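PDB 1BYF: protein (polyandrocarpa lectin) from Polyandrocarpa misakiensis, which binds galactose in a calcium-dependent manner and has a role in the tunicate's defence against microorganisms. Local coordinates for residues H51-Y65 / P87-S101. Residues are numbered along the deposited sequence; the frame is centred on the assembly and turned at random.
With ZN (zinc ion), chain E; CA (calcium ion), chain C; ACT (acetate ion), chain F.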
ATOM      1  N   HIS A  51       1.078 -13.131   3.145  1.00 17.23           N
ATOM      2  CA  HIS A  51      -0.229 -13.702   2.852  1.00 16.52           C
ATOM      3  C   HIS A  51      -0.522 -13.675   1.351  1.00 15.48           C
ATOM      4  O   HIS A  51       0.186 -13.007   0.602  1.00 14.59           O
ATOM      5  CB  HIS A  51      -1.354 -12.974   3.582  1.00 17.24           C
ATOM      6  CG  HIS A  51      -1.581 -13.445   4.983  1.00 17.82           C
ATOM      7  ND1 HIS A  51      -2.070 -14.708   5.252  1.00 18.10           N
ATOM      8  CD2 HIS A  51      -1.388 -12.836   6.182  1.00 17.82           C
ATOM      9  CE1 HIS A  51      -2.165 -14.859   6.566  1.00 18.58           C
ATOM     10  NE2 HIS A  51      -1.763 -13.741   7.142  1.00 18.19           N
ATOM     11  N   ASP A  52      -1.568 -14.384   0.952  1.00 13.86           N
ATOM     12  CA  ASP A  52      -1.992 -14.427  -0.439  1.00 13.41           C
ATOM     13  C   ASP A  52      -2.822 -13.189  -0.778  1.00 13.52           C
ATOM     14  O   ASP A  52      -3.667 -12.771   0.026  1.00 13.81           O
ATOM     15  CB  ASP A  52      -2.873 -15.648  -0.707  1.00 12.64           C
ATOM     16  CG  ASP A  52      -2.194 -16.979  -0.491  1.00 13.05           C
ATOM     17  OD1 ASP A  52      -0.953 -17.054  -0.578  1.00 13.33           O
ATOM     18  OD2 ASP A  52      -2.915 -17.968  -0.227  1.00 13.08           O
ATOM     19  N   TYR A  53      -2.633 -12.663  -1.979  1.00 13.16           N
ATOM     20  CA  TYR A  53      -3.374 -11.517  -2.459  1.00 13.07           C
ATOM     21  C   TYR A  53      -3.863 -11.720  -3.896  1.00 13.13           C
ATOM     22  O   TYR A  53      -3.096 -12.225  -4.713  1.00 12.55           O
ATOM     23  CB  TYR A  53      -2.467 -10.274  -2.546  1.00 13.66           C
ATOM     24  CG  TYR A  53      -2.147  -9.692  -1.191  1.00 13.42           C
ATOM     25  CD1 TYR A  53      -1.178 -10.257  -0.381  1.00 13.41           C
ATOM     26  CD2 TYR A  53      -2.831  -8.575  -0.736  1.00 14.04           C
ATOM     27  CE1 TYR A  53      -0.891  -9.721   0.862  1.00 13.85           C
ATOM     28  CE2 TYR A  53      -2.551  -8.026   0.505  1.00 14.20           C
ATOM     29  CZ  TYR A  53      -1.584  -8.611   1.294  1.00 14.47           C
ATOM     30  OH  TYR A  53      -1.302  -8.070   2.530  1.00 14.65           O
ATOM     31  N   TRP A  54      -5.068 -11.254  -4.194  1.00 13.13           N
ATOM     32  CA  TRP A  54      -5.535 -11.338  -5.574  1.00 13.48           C
ATOM     33  C   TRP A  54      -4.840 -10.242  -6.386  1.00 14.07           C
ATOM     34  O   TRP A  54      -4.502  -9.190  -5.839  1.00 14.45           O
ATOM     35  CB  TRP A  54      -7.031 -11.092  -5.681  1.00 13.81           C
ATOM     36  CG  TRP A  54      -7.908 -12.224  -5.253  1.00 14.61           C
ATOM     37  CD1 TRP A  54      -8.838 -12.225  -4.258  1.00 14.28           C
ATOM     38  CD2 TRP A  54      -7.933 -13.535  -5.844  1.00 14.81           C
ATOM     39  NE1 TRP A  54      -9.435 -13.464  -4.189  1.00 14.72           N
ATOM     40  CE2 TRP A  54      -8.901 -14.281  -5.147  1.00 15.10           C
ATOM     41  CE3 TRP A  54      -7.226 -14.143  -6.883  1.00 14.98           C
ATOM     42  CZ2 TRP A  54      -9.184 -15.612  -5.461  1.00 15.67           C
ATOM     43  CZ3 TRP A  54      -7.507 -15.468  -7.194  1.00 15.58           C
ATOM     44  CH2 TRP A  54      -8.481 -16.187  -6.487  1.00 15.50           C
ATOM     45  N   VAL A  55      -4.633 -10.492  -7.664  1.00 14.10           N
ATOM     46  CA  VAL A  55      -4.121  -9.504  -8.604  1.00 14.24           C
ATOM     47  C   VAL A  55      -5.097  -9.545  -9.796  1.00 14.80           C
ATOM     48  O   VAL A  55      -5.884 -10.493  -9.916  1.00 14.06           O
ATOM     49  CB  VAL A  55      -2.676  -9.636  -9.078  1.00 15.26           C
ATOM     50  CG1 VAL A  55      -1.704  -9.564  -7.901  1.00 15.09           C
ATOM     51  CG2 VAL A  55      -2.427 -10.907  -9.887  1.00 15.17           C
ATOM     52  N   GLY A  56      -5.083  -8.520 -10.631  1.00 14.94           N
ATOM     53  CA  GLY A  56      -6.012  -8.418 -11.732  1.00 15.07           C
ATOM     54  C   GLY A  56      -5.652  -9.171 -12.993  1.00 15.56           C
ATOM     55  O   GLY A  56      -5.501  -8.534 -14.042  1.00 15.87           O
ATOM     56  N   ALA A  57      -5.532 -10.491 -12.923  1.00 15.35           N
ATOM     57  CA  ALA A  57      -5.231 -11.281 -14.118  1.00 15.06           C
ATOM     58  C   ALA A  57      -5.993 -12.598 -14.047  1.00 15.37           C
ATOM     59  O   ALA A  57      -6.234 -13.129 -12.959  1.00 14.00           O
ATOM     60  CB  ALA A  57      -3.740 -11.486 -14.289  1.00 15.08           C
ATOM     61  N   ASP A  58      -6.403 -13.095 -15.216  1.00 16.11           N
ATOM     62  CA  ASP A  58      -7.156 -14.350 -15.273  1.00 16.58           C
ATOM     63  C   ASP A  58      -7.188 -14.894 -16.697  1.00 17.41           C
ATOM     64  O   ASP A  58      -6.705 -14.224 -17.615  1.00 17.08           O
ATOM     65  CB  ASP A  58      -8.569 -14.106 -14.742  1.00 18.07           C
ATOM     66  CG  ASP A  58      -9.345 -13.105 -15.579  1.00 19.82           C
ATOM     67  OD1 ASP A  58      -9.675 -13.433 -16.742  1.00 21.18           O
ATOM     68  OD2 ASP A  58      -9.635 -11.987 -15.107  1.00 20.04           O
ATOM     69  N   ASN A  59      -7.719 -16.101 -16.882  1.00 18.21           N
ATOM     70  CA  ASN A  59      -7.792 -16.701 -18.215  1.00 19.79           C
ATOM     71  C   ASN A  59      -9.227 -16.752 -18.735  1.00 21.13           C
ATOM     72  O   ASN A  59      -9.524 -17.531 -19.651  1.00 21.29           O
ATOM     73  CB  ASN A  59      -7.230 -18.129 -18.147  1.00 19.73           C
ATOM     74  CG  ASN A  59      -8.170 -19.136 -17.518  1.00 20.31           C
ATOM     75  OD1 ASN A  59      -9.192 -18.811 -16.908  1.00 19.63           O
ATOM     76  ND2 ASN A  59      -7.837 -20.421 -17.671  1.00 20.99           N
ATOM     77  N   LEU A  60     -10.131 -15.993 -18.138  1.00 24.39           N
ATOM     78  CA  LEU A  60     -11.546 -16.049 -18.461  1.00 27.89           C
ATOM     79  C   LEU A  60     -11.956 -15.676 -19.871  1.00 30.10           C
ATOM     80  O   LEU A  60     -12.989 -16.188 -20.342  1.00 30.59           O
ATOM     81  CB  LEU A  60     -12.346 -15.220 -17.435  1.00 28.10           C
ATOM     82  CG  LEU A  60     -12.069 -15.600 -15.969  1.00 28.68           C
ATOM     83  CD1 LEU A  60     -12.811 -14.671 -15.012  1.00 28.63           C
ATOM     84  CD2 LEU A  60     -12.475 -17.047 -15.700  1.00 28.51           C
ATOM     85  N   GLN A  61     -11.228 -14.798 -20.547  1.00 31.90           N
ATOM     86  CA  GLN A  61     -11.612 -14.429 -21.905  1.00 33.73           C
ATOM     87  C   GLN A  61     -11.131 -15.460 -22.922  1.00 34.16           C
ATOM     88  O   GLN A  61     -11.924 -15.998 -23.696  1.00 34.78           O
ATOM     89  CB  GLN A  61     -11.064 -13.055 -22.299  1.00 34.55           C
ATOM     90  CG  GLN A  61     -11.554 -12.611 -23.674  1.00 35.89           C
ATOM     91  CD  GLN A  61     -10.976 -11.272 -24.085  1.00 36.49           C
ATOM     92  OE1 GLN A  61     -11.376 -10.233 -23.561  1.00 36.97           O
ATOM     93  NE2 GLN A  61     -10.033 -11.308 -25.019  1.00 36.95           N
ATOM     94  N   ASP A  62      -9.832 -15.734 -22.912  1.00 33.99           N
ATOM     95  CA  ASP A  62      -9.242 -16.646 -23.882  1.00 33.61           C
ATOM     96  C   ASP A  62      -8.946 -18.056 -23.416  1.00 32.08           C
ATOM     97  O   ASP A  62      -8.530 -18.864 -24.262  1.00 32.62           O
ATOM     98  CB  ASP A  62      -7.974 -15.980 -24.445  1.00 35.28           C
ATOM     99  CG  ASP A  62      -8.242 -14.618 -25.060  1.00 36.56           C
ATOM    100  OD1 ASP A  62      -9.414 -14.305 -25.366  1.00 37.14           O
ATOM    101  OD2 ASP A  62      -7.280 -13.838 -25.244  1.00 37.53           O
ATOM    102  N   GLY A  63      -9.125 -18.437 -22.161  1.00 28.58           N
ATOM    103  CA  GLY A  63      -8.896 -19.762 -21.638  1.00 26.95           C
ATOM    104  C   GLY A  63      -7.471 -20.272 -21.567  1.00 26.06           C
ATOM    105  O   GLY A  63      -6.506 -19.616 -21.959  1.00 25.81           O
ATOM    106  N   ALA A  64      -7.324 -21.500 -21.063  1.00 25.18           N
ATOM    107  CA  ALA A  64      -6.023 -22.160 -20.955  1.00 24.46           C
ATOM    108  C   ALA A  64      -4.999 -21.267 -20.280  1.00 23.75           C
ATOM    109  O   ALA A  64      -5.287 -20.703 -19.215  1.00 23.51           O
ATOM    110  CB  ALA A  64      -5.579 -22.607 -22.345  1.00 25.41           C
ATOM    111  N   TYR A  65      -3.814 -21.123 -20.858  1.00 23.08           N
ATOM    112  CA  TYR A  65      -2.803 -20.247 -20.281  1.00 22.15           C
ATOM    113  C   TYR A  65      -2.693 -18.962 -21.094  1.00 22.16           C
ATOM    114  O   TYR A  65      -1.608 -18.421 -21.294  1.00 22.72           O
ATOM    115  CB  TYR A  65      -1.460 -20.920 -20.082  1.00 22.67           C
ATOM    116  CG  TYR A  65      -1.414 -22.043 -19.072  1.00 22.63           C
ATOM    117  CD1 TYR A  65      -2.373 -22.188 -18.080  1.00 22.64           C
ATOM    118  CD2 TYR A  65      -0.361 -22.953 -19.090  1.00 22.82           C
ATOM    119  CE1 TYR A  65      -2.309 -23.216 -17.159  1.00 22.49           C
ATOM    120  CE2 TYR A  65      -0.286 -23.984 -18.171  1.00 22.46           C
ATOM    121  CZ  TYR A  65      -1.263 -24.110 -17.210  1.00 22.55           C
ATOM    122  OH  TYR A  65      -1.195 -25.138 -16.292  1.00 22.66           O
ATOM    123  N   PRO A  87       2.623 -20.937 -14.230  1.00 20.07           N
ATOM    124  CA  PRO A  87       1.360 -21.566 -13.907  1.00 20.01           C
ATOM    125  C   PRO A  87       1.360 -23.069 -14.133  1.00 20.03           C
ATOM    126  O   PRO A  87       2.058 -23.558 -15.026  1.00 19.62           O
ATOM    127  CB  PRO A  87       0.389 -20.889 -14.880  1.00 20.42           C
ATOM    128  CG  PRO A  87       1.234 -20.597 -16.078  1.00 20.37           C
ATOM    129  CD  PRO A  87       2.553 -20.158 -15.496  1.00 20.85           C
ATOM    130  N   SER A  88       0.556 -23.810 -13.370  1.00 19.93           N
ATOM    131  CA  SER A  88       0.560 -25.264 -13.516  1.00 19.84           C
ATOM    132  C   SER A  88      -0.786 -25.929 -13.310  1.00 20.05           C
ATOM    133  O   SER A  88      -0.833 -27.166 -13.331  1.00 19.63           O
ATOM    134  CB  SER A  88       1.530 -25.821 -12.455  1.00 20.25           C
ATOM    135  OG  SER A  88       0.932 -25.582 -11.187  1.00 19.41           O
ATOM    136  N   ASN A  89      -1.849 -25.165 -13.079  1.00 20.06           N
ATOM    137  CA  ASN A  89      -3.168 -25.772 -12.867  1.00 19.99           C
ATOM    138  C   ASN A  89      -3.726 -26.234 -14.203  1.00 20.09           C
ATOM    139  O   ASN A  89      -3.280 -25.791 -15.264  1.00 20.79           O
ATOM    140  CB  ASN A  89      -4.105 -24.796 -12.159  1.00 20.04           C
ATOM    141  CG  ASN A  89      -3.786 -24.603 -10.689  1.00 20.39           C
ATOM    142  OD1 ASN A  89      -2.636 -24.405 -10.299  1.00 19.55           O
ATOM    143  ND2 ASN A  89      -4.812 -24.670  -9.844  1.00 19.82           N
ATOM    144  N   PRO A  90      -4.682 -27.145 -14.185  1.00 20.73           N
ATOM    145  CA  PRO A  90      -5.254 -27.686 -15.414  1.00 21.41           C
ATOM    146  C   PRO A  90      -5.753 -26.581 -16.327  1.00 22.05           C
ATOM    147  O   PRO A  90      -6.485 -25.698 -15.876  1.00 22.10           O
ATOM    148  CB  PRO A  90      -6.363 -28.604 -14.925  1.00 21.32           C
ATOM    149  CG  PRO A  90      -6.001 -28.944 -13.518  1.00 21.32           C
ATOM    150  CD  PRO A  90      -5.281 -27.745 -12.968  1.00 20.73           C
ATOM    151  N   GLN A  91      -5.402 -26.613 -17.606  1.00 25.14           N
ATOM    152  CA  GLN A  91      -5.826 -25.586 -18.543  1.00 27.72           C
ATOM    153  C   GLN A  91      -7.319 -25.533 -18.805  1.00 28.62           C
ATOM    154  O   GLN A  91      -7.796 -24.514 -19.320  1.00 29.02           O
ATOM    155  CB  GLN A  91      -5.056 -25.754 -19.863  1.00 29.10           C
ATOM    156  CG  GLN A  91      -3.574 -25.471 -19.634  1.00 31.03           C
ATOM    157  CD  GLN A  91      -2.715 -25.805 -20.829  1.00 32.22           C
ATOM    158  OE1 GLN A  91      -2.963 -25.332 -21.938  1.00 33.07           O
ATOM    159  NE2 GLN A  91      -1.695 -26.626 -20.606  1.00 33.08           N
ATOM    160  N   SER A  92      -8.064 -26.565 -18.434  1.00 29.15           N
ATOM    161  CA  SER A  92      -9.506 -26.565 -18.667  1.00 29.37           C
ATOM    162  C   SER A  92     -10.244 -25.717 -17.642  1.00 29.50           C
ATOM    163  O   SER A  92     -11.411 -25.381 -17.842  1.00 29.72           O
ATOM    164  CB  SER A  92     -10.053 -27.992 -18.667  1.00 29.12           C
ATOM    165  OG  SER A  92      -9.944 -28.596 -17.392  1.00 28.71           O
ATOM    166  N   TRP A  93      -9.586 -25.377 -16.539  1.00 29.44           N
ATOM    167  CA  TRP A  93     -10.224 -24.588 -15.497  1.00 29.04           C
ATOM    168  C   TRP A  93     -10.258 -23.088 -15.796  1.00 27.36           C
ATOM    169  O   TRP A  93      -9.435 -22.554 -16.529  1.00 27.20           O
ATOM    170  CB  TRP A  93      -9.450 -24.695 -14.181  1.00 29.90           C
ATOM    171  CG  TRP A  93      -9.364 -26.016 -13.502  1.00 31.33           C
ATOM    172  CD1 TRP A  93      -9.673 -27.250 -14.002  1.00 31.60           C
ATOM    173  CD2 TRP A  93      -8.877 -26.240 -12.167  1.00 31.97           C
ATOM    174  NE1 TRP A  93      -9.431 -28.219 -13.061  1.00 32.17           N
ATOM    175  CE2 TRP A  93      -8.941 -27.626 -11.924  1.00 32.12           C
ATOM    176  CE3 TRP A  93      -8.398 -25.399 -11.155  1.00 32.09           C
ATOM    177  CZ2 TRP A  93      -8.551 -28.190 -10.712  1.00 32.23           C
ATOM    178  CZ3 TRP A  93      -8.011 -25.958  -9.952  1.00 32.20           C
ATOM    179  CH2 TRP A  93      -8.088 -27.345  -9.741  1.00 32.63           C
ATOM    180  N   GLN A  94     -11.184 -22.428 -15.108  1.00 26.05           N
ATOM    181  CA  GLN A  94     -11.224 -20.962 -15.144  1.00 24.82           C
ATOM    182  C   GLN A  94     -10.132 -20.593 -14.128  1.00 22.02           C
ATOM    183  O   GLN A  94     -10.253 -21.022 -12.977  1.00 22.25           O
ATOM    184  CB  GLN A  94     -12.571 -20.408 -14.733  1.00 26.61           C
ATOM    185  CG  GLN A  94     -13.698 -20.669 -15.714  1.00 29.35           C
ATOM    186  CD  GLN A  94     -15.042 -20.200 -15.199  1.00 31.03           C
ATOM    187  OE1 GLN A  94     -15.177 -19.720 -14.073  1.00 32.23           O
ATOM    188  NE2 GLN A  94     -16.075 -20.328 -16.028  1.00 32.21           N
ATOM    189  N   LEU A  95      -9.067 -19.937 -14.550  1.00 17.86           N
ATOM    190  CA  LEU A  95      -7.973 -19.638 -13.637  1.00 16.92           C
ATOM    191  C   LEU A  95      -7.771 -18.150 -13.379  1.00 17.09           C
ATOM    192  O   LEU A  95      -7.777 -17.324 -14.294  1.00 16.13           O
ATOM    193  CB  LEU A  95      -6.680 -20.266 -14.170  1.00 17.44           C
ATOM    194  CG  LEU A  95      -6.760 -21.794 -14.329  1.00 18.14           C
ATOM    195  CD1 LEU A  95      -5.669 -22.276 -15.268  1.00 18.36           C
ATOM    196  CD2 LEU A  95      -6.669 -22.476 -12.969  1.00 18.65           C
ATOM    197  N   CYS A  96      -7.580 -17.860 -12.099  1.00 16.75           N
ATOM    198  CA  CYS A  96      -7.354 -16.503 -11.613  1.00 17.77           C
ATOM    199  C   CYS A  96      -5.948 -16.411 -11.045  1.00 16.40           C
ATOM    200  O   CYS A  96      -5.366 -17.446 -10.716  1.00 16.03           O
ATOM    201  CB  CYS A  96      -8.412 -16.160 -10.555  1.00 20.16           C
ATOM    202  SG  CYS A  96     -10.023 -15.971 -11.349  1.00 23.62           S
ATOM    203  N   VAL A  97      -5.392 -15.205 -10.982  1.00 15.41           N
ATOM    204  CA  VAL A  97      -4.012 -15.064 -10.529  1.00 14.85           C
ATOM    205  C   VAL A  97      -3.917 -14.349  -9.188  1.00 14.48           C
ATOM    206  O   VAL A  97      -4.603 -13.373  -8.898  1.00 13.45           O
ATOM    207  CB  VAL A  97      -3.148 -14.340 -11.580  1.00 15.57           C
ATOM    208  CG1 VAL A  97      -1.680 -14.279 -11.164  1.00 15.24           C
ATOM    209  CG2 VAL A  97      -3.266 -15.035 -12.934  1.00 15.08           C
ATOM    210  N   GLN A  98      -3.034 -14.886  -8.354  1.00 14.48           N
ATOM    211  CA  GLN A  98      -2.774 -14.327  -7.045  1.00 14.76           C
ATOM    212  C   GLN A  98      -1.267 -14.156  -6.842  1.00 14.86           C
ATOM    213  O   GLN A  98      -0.445 -14.704  -7.571  1.00 14.82           O
ATOM    214  CB  GLN A  98      -3.230 -15.273  -5.917  1.00 15.11           C
ATOM    215  CG  GLN A  98      -2.494 -16.616  -6.009  1.00 15.71           C
ATOM    216  CD  GLN A  98      -2.472 -17.386  -4.710  1.00 15.59           C
ATOM    217  OE1 GLN A  98      -2.902 -16.895  -3.664  1.00 16.07           O
ATOM    218  NE2 GLN A  98      -1.950 -18.607  -4.742  1.00 14.74           N
ATOM    219  N   ILE A  99      -0.971 -13.422  -5.779  1.00 14.33           N
ATOM    220  CA  ILE A  99       0.395 -13.321  -5.283  1.00 14.18           C
ATOM    221  C   ILE A  99       0.383 -14.412  -4.195  1.00 14.02           C
ATOM    222  O   ILE A  99      -0.313 -14.245  -3.205  1.00 13.87           O
ATOM    223  CB  ILE A  99       0.766 -11.962  -4.686  1.00 13.93           C
ATOM    224  CG1 ILE A  99       0.931 -10.907  -5.776  1.00 13.43           C
ATOM    225  CG2 ILE A  99       2.060 -12.098  -3.886  1.00 13.61           C
ATOM    226  CD1 ILE A  99       0.951  -9.479  -5.281  1.00 13.12           C
ATOM    227  N   TRP A 100       1.055 -15.511  -4.476  1.00 14.34           N
ATOM    228  CA  TRP A 100       1.088 -16.665  -3.582  1.00 15.05           C
ATOM    229  C   TRP A 100       2.113 -16.514  -2.469  1.00 15.32           C
ATOM    230  O   TRP A 100       3.298 -16.312  -2.750  1.00 14.74           O
ATOM    231  CB  TRP A 100       1.400 -17.886  -4.448  1.00 15.70           C
ATOM    232  CG  TRP A 100       1.383 -19.217  -3.774  1.00 16.47           C
ATOM    233  CD1 TRP A 100       0.806 -19.558  -2.585  1.00 16.72           C
ATOM    234  CD2 TRP A 100       1.944 -20.429  -4.307  1.00 17.09           C
ATOM    235  NE1 TRP A 100       0.993 -20.896  -2.331  1.00 17.08           N
ATOM    236  CE2 TRP A 100       1.689 -21.451  -3.375  1.00 17.34           C
ATOM    237  CE3 TRP A 100       2.652 -20.739  -5.473  1.00 17.62           C
ATOM    238  CZ2 TRP A 100       2.111 -22.765  -3.569  1.00 18.06           C
ATOM    239  CZ3 TRP A 100       3.069 -22.047  -5.660  1.00 18.84           C
ATOM    240  CH2 TRP A 100       2.796 -23.049  -4.717  1.00 18.39           C
ATOM    241  N   SER A 101       1.678 -16.658  -1.221  1.00 15.43           N
ATOM    242  CA  SER A 101       2.557 -16.462  -0.079  1.00 16.52           C
ATOM    243  C   SER A 101       3.764 -17.381  -0.053  1.00 16.93           C
ATOM    244  O   SER A 101       4.794 -17.017   0.529  1.00 16.52           O
ATOM    245  CB  SER A 101       1.788 -16.578   1.246  1.00 17.21           C
ATOM    246  OG  SER A 101       1.292 -17.893   1.423  1.00 17.37           O
TER
HETATM  247 ZN    ZN E 302      -2.290 -19.764  -0.232  1.00 30.85          ZN
HETATM  248 CA    CA C 201      -0.881 -22.795  -9.622  1.00 21.01          CA
HETATM  249  C   ACT F 126      -2.260 -21.573  -2.282  1.00 25.94           C
HETATM  250  O   ACT F 126      -2.608 -20.374  -2.211  1.00 25.22           O
HETATM  251  OXT ACT F 126      -2.256 -22.298  -1.254  1.00 26.11           O
HETATM  252  CH3 ACT F 126      -2.305 -22.272  -3.648  1.00 25.07           C
HETATM  253  O   HOH W   1      -9.983 -22.394 -19.642  1.00 36.62           O
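The amide of N59 is gripped at both ends. ND2 gives one proton to W93 O at 2.9 Å, almost dead straight (177°), and the other to A64 O; both acceptors lie in the amide plane, so the group is held flat. OD1 takes L95 N at 2.6 Å, with that donor standing above the carbonyl plane. A first torsion of 76°, which sets CG between the backbone N and the carbonyl carbon, folds the amide back to these backbone atoms, while N59 N itself bonds to L95 O. Just before it, D58 OD1 accepts from L60 N in an Asx turn, and D58 OD2 is hydrogen-bonded to Y14 OH.

Earlier in the chain the loop gives way to antiparallel sheet. Y53 and I99 form a hydrogen-bonded pair, W54 and Q98 a non-hydrogen-bonded one, and D58 pairs with C96 after a two-residue shift in register, a beta bulge at the corner where G56 centres an inverse gamma turn. This is the C-type lectin fold, and 87-95 is part of its long loop: P87 follows a cis peptide bond, and N89 OD1 binds calcium at 2.5 Å together with E86, D107 and D108, the carbohydrate-binding site.

The ring of Y65 lies between two parts of that loop, Q91 CG 3.6 Å from the centroid on one face and P87 CG 4.1 Å on the other, with L95 CD1 in plane at the edge.

In the sheet, V55 CG1 meets I99 CG1 and its CG2 meets V97 CG1, while W54 turns its ring edge to V97 O and sets CZ3 against C96 CB at 3.5 Å. At the far end D52 divides its carboxylate: OD1 receives S101 N at 2.7 Å, nearly along its C-O axis, and OD2 binds a zinc ion that also holds an acetate, probably from the crystallisation liquor.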